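Soluble epoxide hydrolase (Bacillus megaterium, PDB 4INZ) is a monomeric enzyme of the alpha/beta hydrolase fold, built from a mixed central sheet and a group of helices inserted as a cap. Local coordinates at residues Ala162-Phe165 and Glu169-Asp172; Tyr173-Asn178 and Gly211-Met216; Gly181-Val186 and Asn206-Gly211. The protein carries 1 engineered substitution. One frame throughout, in Å; residues are numbered along the deposited sequence. Where two conformers were deposited one is given.

Interaction 1 of 3, residues Ala162-Phe165 and Glu169-Asp172. Engineered in segment 162-165: A162 (natural residue Met).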
ATOM      1  N   ALA A 162      14.452   2.688  -5.757  1.00 32.47           N
ATOM      2  CA  ALA A 162      14.091   3.789  -4.864  1.00 32.98           C
ATOM      3  C   ALA A 162      15.135   4.904  -4.915  1.00 35.15           C
ATOM      4  O   ALA A 162      14.801   6.088  -4.831  1.00 35.54           O
ATOM      5  CB  ALA A 162      13.907   3.291  -3.445  1.00 34.00           C
ATOM      6  N   LYS A 163      16.399   4.520  -5.056  1.00 34.47           N
ATOM      7  CA  LYS A 163      17.462   5.496  -5.241  1.00 35.09           C
ATOM      8  C   LYS A 163      17.308   6.156  -6.610  1.00 35.06           C
ATOM      9  O   LYS A 163      17.412   7.374  -6.740  1.00 34.44           O
ATOM     10  CB  LYS A 163      18.831   4.825  -5.100  1.00 40.15           C
ATOM     11  CG  LYS A 163      20.022   5.747  -5.318  1.00 44.14           C
ATOM     12  CD  LYS A 163      20.002   6.947  -4.389  1.00 46.31           C
ATOM     13  CE  LYS A 163      21.363   7.643  -4.370  1.00 49.40           C
ATOM     14  NZ  LYS A 163      22.397   6.811  -3.688  1.00 51.87           N
ATOM     15  N   TRP A 164      17.032   5.348  -7.628  1.00 34.09           N
ATOM     16  CA  TRP A 164      16.837   5.877  -8.971  1.00 31.47           C
ATOM     17  C   TRP A 164      15.662   6.853  -9.012  1.00 30.45           C
ATOM     18  O   TRP A 164      15.710   7.860  -9.719  1.00 29.82           O
ATOM     19  CB  TRP A 164      16.634   4.737  -9.971  1.00 34.20           C
ATOM     20  CG  TRP A 164      16.532   5.189 -11.390  1.00 34.07           C
ATOM     21  CD1 TRP A 164      17.428   5.960 -12.071  1.00 35.67           C
ATOM     22  CD2 TRP A 164      15.481   4.883 -12.315  1.00 34.45           C
ATOM     23  NE1 TRP A 164      16.998   6.159 -13.358  1.00 35.59           N
ATOM     24  CE2 TRP A 164      15.804   5.510 -13.534  1.00 34.46           C
ATOM     25  CE3 TRP A 164      14.295   4.145 -12.228  1.00 36.01           C
ATOM     26  CZ2 TRP A 164      14.985   5.424 -14.657  1.00 34.57           C
ATOM     27  CZ3 TRP A 164      13.483   4.059 -13.349  1.00 36.88           C
ATOM     28  CH2 TRP A 164      13.834   4.693 -14.546  1.00 36.14           C
ATOM     29  N   PHE A 165      14.612   6.562  -8.245  1.00 28.93           N
ATOM     30  CA  PHE A 165      13.436   7.440  -8.213  1.00 26.62           C
ATOM     31  C   PHE A 165      13.760   8.841  -7.701  1.00 28.01           C
ATOM     32  O   PHE A 165      12.937   9.746  -7.797  1.00 28.61           O
ATOM     33  CB  PHE A 165      12.309   6.842  -7.368  1.00 25.27           C
ATOM     34  CG  PHE A 165      11.503   5.788  -8.074  1.00 25.38           C
ATOM     35  CD1 PHE A 165      11.940   5.238  -9.271  1.00 24.94           C
ATOM     36  CD2 PHE A 165      10.300   5.349  -7.537  1.00 26.02           C
ATOM     37  CE1 PHE A 165      11.196   4.260  -9.917  1.00 25.63           C
ATOM     38  CE2 PHE A 165       9.548   4.370  -8.178  1.00 27.15           C
ATOM     39  CZ  PHE A 165       9.994   3.829  -9.371  1.00 27.78           C
ATOM     40  N   GLU A 169      15.112  12.308 -14.107  1.00 35.90           N
ATOM     41  CA  GLU A 169      14.739  11.657 -15.358  1.00 33.92           C
ATOM     42  C   GLU A 169      13.559  10.697 -15.198  1.00 31.11           C
ATOM     43  O   GLU A 169      12.912  10.346 -16.182  1.00 31.22           O
ATOM     44  CB  GLU A 169      15.932  10.908 -15.964  1.00 35.90           C
ATOM     45  CG  GLU A 169      16.316   9.654 -15.198  1.00 38.17           C
ATOM     46  CD  GLU A 169      17.303   8.785 -15.951  1.00 42.45           C
ATOM     47  OE1 GLU A 169      18.489   8.767 -15.572  1.00 45.93           O
ATOM     48  OE2 GLU A 169      16.891   8.110 -16.915  1.00 42.13           O
ATOM     49  N   VAL A 170      13.273  10.277 -13.966  1.00 29.34           N
ATOM     50  CA  VAL A 170      12.294   9.213 -13.754  1.00 28.10           C
ATOM     51  C   VAL A 170      10.868   9.628 -14.113  1.00 29.65           C
ATOM     52  O   VAL A 170      10.099   8.821 -14.639  1.00 31.10           O
ATOM     53  CB  VAL A 170      12.343   8.638 -12.316  1.00 29.94           C
ATOM     54  CG1 VAL A 170      11.240   7.604 -12.114  1.00 28.88           C
ATOM     55  CG2 VAL A 170      13.698   8.009 -12.050  1.00 32.61           C
ATOM     56  N   GLN A 171      10.503  10.876 -13.837  1.00 28.67           N
ATOM     57  CA  GLN A 171       9.158  11.315 -14.189  1.00 30.99           C
ATOM     58  C   GLN A 171       8.905  11.139 -15.685  1.00 30.31           C
ATOM     59  O   GLN A 171       7.894  10.567 -16.086  1.00 31.37           O
ATOM     60  CB  GLN A 171       8.879  12.760 -13.766  1.00 32.61           C
ATOM     61  CG  GLN A 171       7.451  13.177 -14.084  1.00 34.38           C
ATOM     62  CD  GLN A 171       7.082  14.545 -13.554  1.00 34.08           C
ATOM     63  OE1 GLN A 171       7.877  15.203 -12.879  1.00 35.77           O
ATOM     64  NE2 GLN A 171       5.861  14.980 -13.850  1.00 32.05           N
ATOM     65  N   ASP A 172       9.822  11.634 -16.508  1.00 30.25           N
ATOM     66  CA  ASP A 172       9.694  11.476 -17.953  1.00 31.01           C
ATOM     67  C   ASP A 172       9.657   9.993 -18.337  1.00 29.52           C
ATOM     68  O   ASP A 172       8.890   9.587 -19.212  1.00 28.82           O
ATOM     69  CB  ASP A 172      10.830  12.200 -18.687  1.00 32.81           C
ATOM     70  CG  ASP A 172      10.871  11.874 -20.171  1.00 36.76           C
ATOM     71  OD1 ASP A 172      10.045  12.430 -20.927  1.00 36.51           O
ATOM     72  OD2 ASP A 172      11.735  11.064 -20.585  1.00 37.49           O
TER
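V170 meets two aromatic rings at once, W164 with one methyl and F165 with the other. The first is a CH-pi contact: V170 CG2 stands 3.6 Å from the centroid of the W164 six-membered ring, only 15° off the normal, and thus covers the middle of one face. The same methyl is pressed close to the main chain, 3.1 Å from W164 O. The second contact is ordinary apolar packing, V170 CG1 lying 3.8 Å from F165 CD1 and coming at that ring obliquely. With CG1 anti to the backbone N (chi1 176°), the short branched valine spreads its methyls between the neighbouring aromatics, a task for which its forked, compact shape is well suited.

At the indole edge the contact turns polar in character without a hydrogen bond. The E169 side chain runs nearly perpendicular to that of W164, its CD 3.7 Å from W164 NE1, while OE2 lies in the ring plane. This glutamate is exposed, as befits a charge beside solvent.

The contact closes the turn between helix 160-164 and the start of helix 169-193. Helix 213-220 packs alongside, its L217 touching both F165 and V170.

Interaction 2 of 3, residues Tyr173-Asn178 and Gly211-Met216; sequences YMERDN and GSVLSM
The carboxylate of E175 is the flat group at the centre of this contact, and V213 comes to it obliquely, out of its plane on one side, with V213 CB 3.5 Å from E175 OE1. Q171, one turn earlier on the same helix, gives OE1 a hydrogen bond from NE2, which also stands well out of the carboxylate plane, on the side where V213 lies.

Behind the charged end, the aliphatic part of the glutamate does the packing. The E175 and V213 side chains run past one another head to tail, which brings E175 CG to 3.6 Å from V213 CG2. E175 CG lies anti to the carbonyl carbon (chi1 -65°) and the chain runs extended beyond it, long enough to carry the carboxylate past the valine to the helix start. The other valine methyl, CG1, rests 3.8 Å from M174 CB. A buried valine and methionine suit this inner side, whereas a glutamate suits the partly exposed one.

Two waters lie between the segments, their links to E175 doubtful or weak. One molecule accepts from V213 N at 2.9 Å and lies beside E175 OE1, though its modelled distance from that oxygen is too short to trust. Another accepts from L214 N, is bonded to S212 OG at 2.8 Å, and has a weak, long link to OE1.

S212 is the N-cap: its OG receives S215 N at 3.1 Å in a nearly straight bond (171°), as the short hydroxyl of serine readily does. The carboxylate thus faces the N-terminus of helix 213-220, where the helix dipole would be expected to stabilise its negative charge. The arrangement is that of an N-cap serine opening a helix with a carboxylate nearby, set within the helical cap of an alpha/beta hydrolase.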
ATOM      1  N   TYR A 173      10.478   9.182 -17.676  1.00 27.91           N
ATOM      2  CA  TYR A 173      10.477   7.755 -17.959  1.00 27.81           C
ATOM      3  C   TYR A 173       9.083   7.175 -17.722  1.00 25.64           C
ATOM      4  O   TYR A 173       8.602   6.348 -18.493  1.00 25.75           O
ATOM      5  CB  TYR A 173      11.489   7.010 -17.087  1.00 27.38           C
ATOM      6  CG  TYR A 173      11.352   5.515 -17.201  1.00 27.22           C
ATOM      7  CD1 TYR A 173      10.532   4.808 -16.330  1.00 29.09           C
ATOM      8  CD2 TYR A 173      12.032   4.807 -18.182  1.00 27.53           C
ATOM      9  CE1 TYR A 173      10.392   3.444 -16.431  1.00 29.47           C
ATOM     10  CE2 TYR A 173      11.899   3.437 -18.290  1.00 28.81           C
ATOM     11  CZ  TYR A 173      11.078   2.759 -17.412  1.00 28.87           C
ATOM     12  OH  TYR A 173      10.938   1.390 -17.514  1.00 29.56           O
ATOM     13  N   MET A 174       8.434   7.614 -16.653  1.00 24.64           N
ATOM     14  CA  MET A 174       7.129   7.065 -16.298  0.94 24.76           C
ATOM     15  C   MET A 174       6.011   7.603 -17.189  1.00 24.64           C
ATOM     16  O   MET A 174       5.101   6.857 -17.562  1.00 26.68           O
ATOM     17  CB  MET A 174       6.799   7.331 -14.826  0.94 24.84           C
ATOM     18  CG  MET A 174       7.707   6.598 -13.842  0.94 25.81           C
ATOM     19  SD  MET A 174       7.607   4.800 -13.991  0.94 27.30           S
ATOM     20  CE  MET A 174       8.910   4.331 -12.859  0.94 27.65           C
ATOM     21  N   GLU A 175       6.086   8.889 -17.532  1.00 24.26           N
ATOM     22  CA  GLU A 175       5.010   9.567 -18.261  1.00 25.99           C
ATOM     23  C   GLU A 175       5.081   9.492 -19.784  1.00 26.43           C
ATOM     24  O   GLU A 175       4.043   9.488 -20.458  1.00 26.64           O
ATOM     25  CB  GLU A 175       4.972  11.052 -17.886  1.00 29.89           C
ATOM     26  CG  GLU A 175       4.614  11.366 -16.461  1.00 34.60           C
ATOM     27  CD  GLU A 175       4.643  12.859 -16.202  1.00 38.14           C
ATOM     28  OE1 GLU A 175       3.985  13.312 -15.249  1.00 40.06           O
ATOM     29  OE2 GLU A 175       5.326  13.583 -16.960  1.00 40.38           O
ATOM     30  N   ARG A 176       6.293   9.473 -20.330  1.00 26.61           N
ATOM     31  CA  ARG A 176       6.478   9.629 -21.776  1.00 28.55           C
ATOM     32  C   ARG A 176       5.721   8.565 -22.575  1.00 28.24           C
ATOM     33  O   ARG A 176       5.526   7.441 -22.105  1.00 29.33           O
ATOM     34  CB  ARG A 176       7.968   9.589 -22.140  1.00 29.30           C
ATOM     35  CG  ARG A 176       8.604   8.218 -21.951  1.00 30.43           C
ATOM     36  CD  ARG A 176      10.127   8.222 -22.152  1.00 33.66           C
ATOM     37  NE  ARG A 176      10.692   6.895 -21.890  1.00 36.26           N
ATOM     38  CZ  ARG A 176      11.987   6.587 -21.951  1.00 36.72           C
ATOM     39  NH1 ARG A 176      12.889   7.508 -22.272  1.00 35.07           N
ATOM     40  NH2 ARG A 176      12.377   5.347 -21.692  1.00 36.74           N
ATOM     41  N   ASP A 177       5.286   8.937 -23.775  1.00 28.73           N
ATOM     42  CA  ASP A 177       4.634   8.008 -24.689  0.52 29.78           C
ATOM     43  C   ASP A 177       3.501   7.234 -24.029  1.00 31.36           C
ATOM     44  O   ASP A 177       3.539   6.006 -23.906  1.00 32.04           O
ATOM     45  CB  ASP A 177       5.663   7.066 -25.300  0.52 30.53           C
ATOM     46  CG  ASP A 177       6.761   7.815 -26.019  0.52 30.96           C
ATOM     47  OD1 ASP A 177       6.495   8.325 -27.127  0.52 32.43           O
ATOM     48  OD2 ASP A 177       7.877   7.909 -25.470  0.52 29.76           O
ATOM     49  N   ASN A 178       2.480   7.970 -23.604  1.00 31.65           N
ATOM     50  CA  ASN A 178       1.302   7.346 -23.029  1.00 31.91           C
ATOM     51  C   ASN A 178       1.654   6.526 -21.782  1.00 27.78           C
ATOM     52  O   ASN A 178       1.210   5.393 -21.627  1.00 27.00           O
ATOM     53  CB  ASN A 178       0.620   6.484 -24.099  1.00 36.70           C
ATOM     54  CG  ASN A 178      -0.736   5.971 -23.666  1.00 41.67           C
ATOM     55  OD1 ASN A 178      -1.104   4.829 -23.961  1.00 45.09           O
ATOM     56  ND2 ASN A 178      -1.492   6.810 -22.961  1.00 41.31           N
ATOM     57  N   GLY A 211      -4.073  11.434 -12.245  1.00 19.21           N
ATOM     58  CA  GLY A 211      -3.161  11.563 -11.123  1.00 17.79           C
ATOM     59  C   GLY A 211      -1.933  12.364 -11.495  1.00 20.95           C
ATOM     60  O   GLY A 211      -1.868  12.939 -12.575  1.00 22.69           O
ATOM     61  N   SER A 212      -0.953  12.388 -10.594  1.00 22.32           N
ATOM     62  CA  SER A 212       0.295  13.106 -10.822  1.00 23.15           C
ATOM     63  C   SER A 212       1.493  12.207 -10.556  1.00 23.39           C
ATOM     64  O   SER A 212       1.724  11.779  -9.420  1.00 22.22           O
ATOM     65  CB  SER A 212       0.384  14.331  -9.918  1.00 23.58           C
ATOM     66  OG  SER A 212       1.699  14.866  -9.944  1.00 23.97           O
ATOM     67  N   VAL A 213       2.261  11.927 -11.599  1.00 23.17           N
ATOM     68  CA  VAL A 213       3.463  11.126 -11.430  1.00 23.23           C
ATOM     69  C   VAL A 213       4.446  11.839 -10.504  1.00 24.43           C
ATOM     70  O   VAL A 213       5.128  11.201  -9.701  1.00 23.59           O
ATOM     71  CB  VAL A 213       4.118  10.785 -12.780  1.00 23.84           C
ATOM     72  CG1 VAL A 213       5.487  10.140 -12.561  1.00 23.55           C
ATOM     73  CG2 VAL A 213       3.208   9.857 -13.571  1.00 23.64           C
ATOM     74  N   LEU A 214       4.501  13.165 -10.592  1.00 24.93           N
ATOM     75  CA  LEU A 214       5.356  13.932  -9.689  1.00 24.50           C
ATOM     76  C   LEU A 214       4.983  13.646  -8.234  1.00 24.02           C
ATOM     77  O   LEU A 214       5.845  13.344  -7.406  1.00 24.44           O
ATOM     78  CB  LEU A 214       5.269  15.432  -9.987  1.00 26.38           C
ATOM     79  CG  LEU A 214       6.057  16.345  -9.045  1.00 30.28           C
ATOM     80  CD1 LEU A 214       7.526  15.945  -8.997  1.00 31.27           C
ATOM     81  CD2 LEU A 214       5.914  17.803  -9.457  1.00 31.78           C
ATOM     82  N   SER A 215       3.692  13.726  -7.933  1.00 23.81           N
ATOM     83  CA  SER A 215       3.194  13.425  -6.598  1.00 21.90           C
ATOM     84  C   SER A 215       3.563  12.008  -6.174  1.00 21.65           C
ATOM     85  O   SER A 215       4.008  11.784  -5.049  1.00 23.78           O
ATOM     86  CB  SER A 215       1.677  13.569  -6.555  1.00 22.81           C
ATOM     87  OG  SER A 215       1.285  14.912  -6.766  1.00 25.36           O
ATOM     88  N   MET A 216       3.353  11.048  -7.071  1.00 21.32           N
ATOM     89  CA  MET A 216       3.638   9.661  -6.747  0.60 20.24           C
ATOM     90  C   MET A 216       5.118   9.486  -6.375  1.00 21.13           C
ATOM     91  O   MET A 216       5.435   8.853  -5.364  1.00 22.45           O
ATOM     92  CB  MET A 216       3.197   8.752  -7.906  0.60 21.53           C
ATOM     93  CG  MET A 216       1.702   8.905  -8.226  0.60 21.83           C
ATOM     94  SD  MET A 216       1.147   8.441  -9.888  0.60 23.93           S
ATOM     95  CE  MET A 216       1.299   6.659  -9.811  0.60 24.13           C
TER
HETATM   96  O   HOH W   1       1.782  13.143 -14.198  1.00 24.42           O
HETATM   97  O   HOH W   2       2.866  15.109 -12.468  1.00 33.59           O

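Interaction 3 of 3, residues Gly181-Val186 and Asn206-Gly211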
ATOM      1  N   GLY A 181       6.475   3.945 -19.157  1.00 28.87           N
ATOM      2  CA  GLY A 181       7.181   3.378 -18.020  1.00 26.63           C
ATOM      3  C   GLY A 181       6.241   2.658 -17.070  1.00 26.36           C
ATOM      4  O   GLY A 181       6.558   1.583 -16.548  1.00 27.67           O
ATOM      5  N   LEU A 182       5.075   3.253 -16.842  1.00 24.49           N
ATOM      6  CA  LEU A 182       4.079   2.660 -15.953  1.00 25.21           C
ATOM      7  C   LEU A 182       3.389   1.467 -16.613  1.00 26.16           C
ATOM      8  O   LEU A 182       3.068   0.478 -15.954  1.00 25.05           O
ATOM      9  CB  LEU A 182       3.047   3.709 -15.529  1.00 24.86           C
ATOM     10  CG  LEU A 182       3.594   4.877 -14.706  1.00 24.43           C
ATOM     11  CD1 LEU A 182       2.557   5.990 -14.569  1.00 25.67           C
ATOM     12  CD2 LEU A 182       4.066   4.401 -13.330  1.00 26.25           C
ATOM     13  N   ARG A 183       3.162   1.566 -17.919  1.00 27.58           N
ATOM     14  CA  ARG A 183       2.570   0.459 -18.669  1.00 28.95           C
ATOM     15  C   ARG A 183       3.440  -0.786 -18.587  1.00 29.45           C
ATOM     16  O   ARG A 183       2.942  -1.901 -18.403  1.00 30.03           O
ATOM     17  CB  ARG A 183       2.363   0.841 -20.137  1.00 29.02           C
ATOM     18  CG  ARG A 183       1.160   1.732 -20.378  1.00 31.23           C
ATOM     19  CD  ARG A 183       0.815   1.814 -21.857  1.00 33.64           C
ATOM     20  NE  ARG A 183       1.684   2.732 -22.592  1.00 37.22           N
ATOM     21  CZ  ARG A 183       2.583   2.353 -23.495  1.00 40.28           C
ATOM     22  NH1 ARG A 183       3.323   3.263 -24.116  1.00 40.62           N
ATOM     23  NH2 ARG A 183       2.737   1.066 -23.784  1.00 41.10           N
ATOM     24  N   LYS A 184       4.744  -0.597 -18.735  1.00 29.03           N
ATOM     25  CA  LYS A 184       5.653  -1.730 -18.729  1.00 33.00           C
ATOM     26  C   LYS A 184       5.720  -2.329 -17.335  1.00 32.48           C
ATOM     27  O   LYS A 184       5.863  -3.537 -17.173  1.00 33.93           O
ATOM     28  CB  LYS A 184       7.033  -1.304 -19.225  1.00 39.72           C
ATOM     29  CG  LYS A 184       7.014  -0.823 -20.676  1.00 45.73           C
ATOM     30  CD  LYS A 184       8.406  -0.509 -21.212  1.00 50.68           C
ATOM     31  CE  LYS A 184       8.356  -0.138 -22.695  1.00 54.21           C
ATOM     32  NZ  LYS A 184       7.492   1.046 -22.967  1.00 56.71           N
ATOM     33  N   LEU A 185       5.577  -1.479 -16.329  1.00 30.59           N
ATOM     34  CA  LEU A 185       5.674  -1.912 -14.944  1.00 30.46           C
ATOM     35  C   LEU A 185       4.465  -2.743 -14.515  1.00 28.18           C
ATOM     36  O   LEU A 185       4.621  -3.811 -13.925  1.00 27.67           O
ATOM     37  CB  LEU A 185       5.855  -0.700 -14.028  1.00 31.90           C
ATOM     38  CG  LEU A 185       6.126  -0.941 -12.548  1.00 31.71           C
ATOM     39  CD1 LEU A 185       7.313  -1.876 -12.363  1.00 33.52           C
ATOM     40  CD2 LEU A 185       6.369   0.394 -11.844  1.00 32.00           C
ATOM     41  N   VAL A 186       3.267  -2.266 -14.839  1.00 28.15           N
ATOM     42  CA  VAL A 186       2.034  -2.867 -14.329  1.00 26.78           C
ATOM     43  C   VAL A 186       1.112  -3.460 -15.396  1.00 25.62           C
ATOM     44  O   VAL A 186       0.533  -4.529 -15.200  1.00 25.79           O
ATOM     45  CB  VAL A 186       1.227  -1.831 -13.512  1.00 29.40           C
ATOM     46  CG1 VAL A 186      -0.220  -2.284 -13.330  1.00 32.14           C
ATOM     47  CG2 VAL A 186       1.897  -1.593 -12.172  1.00 31.20           C
ATOM     48  N   ASN A 206      -6.657   5.845 -17.187  1.00 18.58           N
ATOM     49  CA  ASN A 206      -7.362   7.001 -16.647  1.00 18.13           C
ATOM     50  C   ASN A 206      -6.739   7.497 -15.345  1.00 18.93           C
ATOM     51  O   ASN A 206      -6.616   8.711 -15.125  1.00 20.33           O
ATOM     52  CB  ASN A 206      -8.835   6.676 -16.390  1.00 17.86           C
ATOM     53  CG  ASN A 206      -9.648   6.583 -17.658  1.00 19.19           C
ATOM     54  OD1 ASN A 206      -9.225   7.036 -18.728  1.00 20.37           O
ATOM     55  ND2 ASN A 206     -10.841   6.001 -17.542  1.00 18.20           N
ATOM     56  N   SER A 207      -6.364   6.564 -14.472  1.00 18.72           N
ATOM     57  CA  SER A 207      -5.820   6.938 -13.174  1.00 18.78           C
ATOM     58  C   SER A 207      -4.523   7.721 -13.331  1.00 19.11           C
ATOM     59  O   SER A 207      -4.265   8.658 -12.581  1.00 18.78           O
ATOM     60  CB  SER A 207      -5.603   5.718 -12.267  1.00 18.47           C
ATOM     61  OG  SER A 207      -4.381   5.051 -12.554  1.00 20.37           O
ATOM     62  N   TRP A 208      -3.714   7.340 -14.316  1.00 19.56           N
ATOM     63  CA  TRP A 208      -2.438   8.015 -14.546  1.00 19.30           C
ATOM     64  C   TRP A 208      -2.628   9.382 -15.209  1.00 19.84           C
ATOM     65  O   TRP A 208      -1.902  10.339 -14.905  1.00 21.30           O
ATOM     66  CB  TRP A 208      -1.501   7.113 -15.349  1.00 18.60           C
ATOM     67  CG  TRP A 208      -1.123   5.885 -14.559  1.00 18.25           C
ATOM     68  CD1 TRP A 208      -1.042   5.782 -13.197  1.00 18.05           C
ATOM     69  CD2 TRP A 208      -0.814   4.591 -15.078  1.00 17.48           C
ATOM     70  NE1 TRP A 208      -0.682   4.501 -12.838  1.00 17.92           N
ATOM     71  CE2 TRP A 208      -0.542   3.750 -13.977  1.00 18.29           C
ATOM     72  CE3 TRP A 208      -0.730   4.060 -16.372  1.00 20.06           C
ATOM     73  CZ2 TRP A 208      -0.193   2.408 -14.130  1.00 19.11           C
ATOM     74  CZ3 TRP A 208      -0.383   2.720 -16.521  1.00 20.16           C
ATOM     75  CH2 TRP A 208      -0.121   1.912 -15.403  1.00 20.36           C
ATOM     76  N   GLU A 209      -3.611   9.471 -16.098  1.00 18.92           N
ATOM     77  CA  GLU A 209      -3.960  10.741 -16.736  1.00 19.03           C
ATOM     78  C   GLU A 209      -4.479  11.725 -15.700  1.00 16.83           C
ATOM     79  O   GLU A 209      -4.190  12.919 -15.765  1.00 19.33           O
ATOM     80  CB  GLU A 209      -5.039  10.528 -17.799  1.00 20.42           C
ATOM     81  CG  GLU A 209      -4.602   9.658 -18.963  1.00 22.67           C
ATOM     82  CD  GLU A 209      -4.125  10.446 -20.175  1.00 25.57           C
ATOM     83  OE1 GLU A 209      -4.106  11.697 -20.143  1.00 24.37           O
ATOM     84  OE2 GLU A 209      -3.768   9.795 -21.176  1.00 29.64           O
ATOM     85  N   ASN A 210      -5.264  11.220 -14.752  1.00 16.99           N
ATOM     86  CA  ASN A 210      -5.885  12.063 -13.727  1.00 17.00           C
ATOM     87  C   ASN A 210      -4.957  12.374 -12.551  1.00 18.06           C
ATOM     88  O   ASN A 210      -5.040  13.445 -11.941  1.00 19.75           O
ATOM     89  CB  ASN A 210      -7.174  11.402 -13.215  1.00 17.74           C
ATOM     90  CG  ASN A 210      -8.277  11.400 -14.261  1.00 18.80           C
ATOM     91  OD1 ASN A 210      -8.399  12.347 -15.034  1.00 19.70           O
ATOM     92  ND2 ASN A 210      -9.088  10.340 -14.284  1.00 18.79           N
ATOM     93  N   GLY A 211      -4.073  11.434 -12.245  1.00 19.21           N
ATOM     94  CA  GLY A 211      -3.161  11.563 -11.123  1.00 17.79           C
ATOM     95  C   GLY A 211      -1.933  12.364 -11.495  1.00 20.95           C
ATOM     96  O   GLY A 211      -1.868  12.939 -12.575  1.00 22.69           O
TER
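L182 lies along one face of the W208 indole, and this CH-pi contact is the tight part of the interface. L182 CB sits 3.5 Å from the centroid of the six-membered ring and 7° off its normal, almost squarely above it. Farther along the same face, L182 CD1 reaches the five-membered side, 3.7 Å from W208 CG, so the branched chain follows the length of the indole. The tryptophan, with CG anti to its carbonyl carbon (chi1 -65°), spans the gap between helices whose short axes pass 11.9 Å apart; a large flat side chain is well able to bridge that distance. L182 O, which accepts V186 N at 3.0 Å within the helix, also lies 3.5 Å from W208 CH2.

Elsewhere the fit slackens. V186 CB approaches the ring edge at 4.4 Å from W208 CH2, and the aliphatic stem of R183 brings CG to 4.3 Å from W208 CZ3. The guanidinium of this partly exposed arginine turns back along its own helix, where NH1 and NE bond the carbonyl oxygens of D177 and N178.

No hydrogen bond crosses between the segments. The chemistry is therefore dispersive and CH-pi, the two helix segments, at 144° to each other, being matched by shape, while W208 NE1, bonded to P48 O, and the R183 guanidinium find their partners outside the two segments.

All three interactions draw on helix 169-193, using successive portions of it: interaction 1 its beginning, interaction 2 the portion 173-178, interaction 3 the portion 181-186. The centres of interactions 1 and 2 lie about 10 Å apart. Those of interactions 2 and 3 are about 7 Å apart, and those of interactions 1 and 3 about 15 Å. Along the chain, interaction 1 closes first; interaction 3 is then nested within the loop closed by interaction 2, and these two share G211, between helices 198-210 and 213-220. The W164 ring packs on Y173, joining interactions 1 and 2. One long helix thus gathers three others into the cap inserted between strands 131-137 and 248-253 of the central sheet.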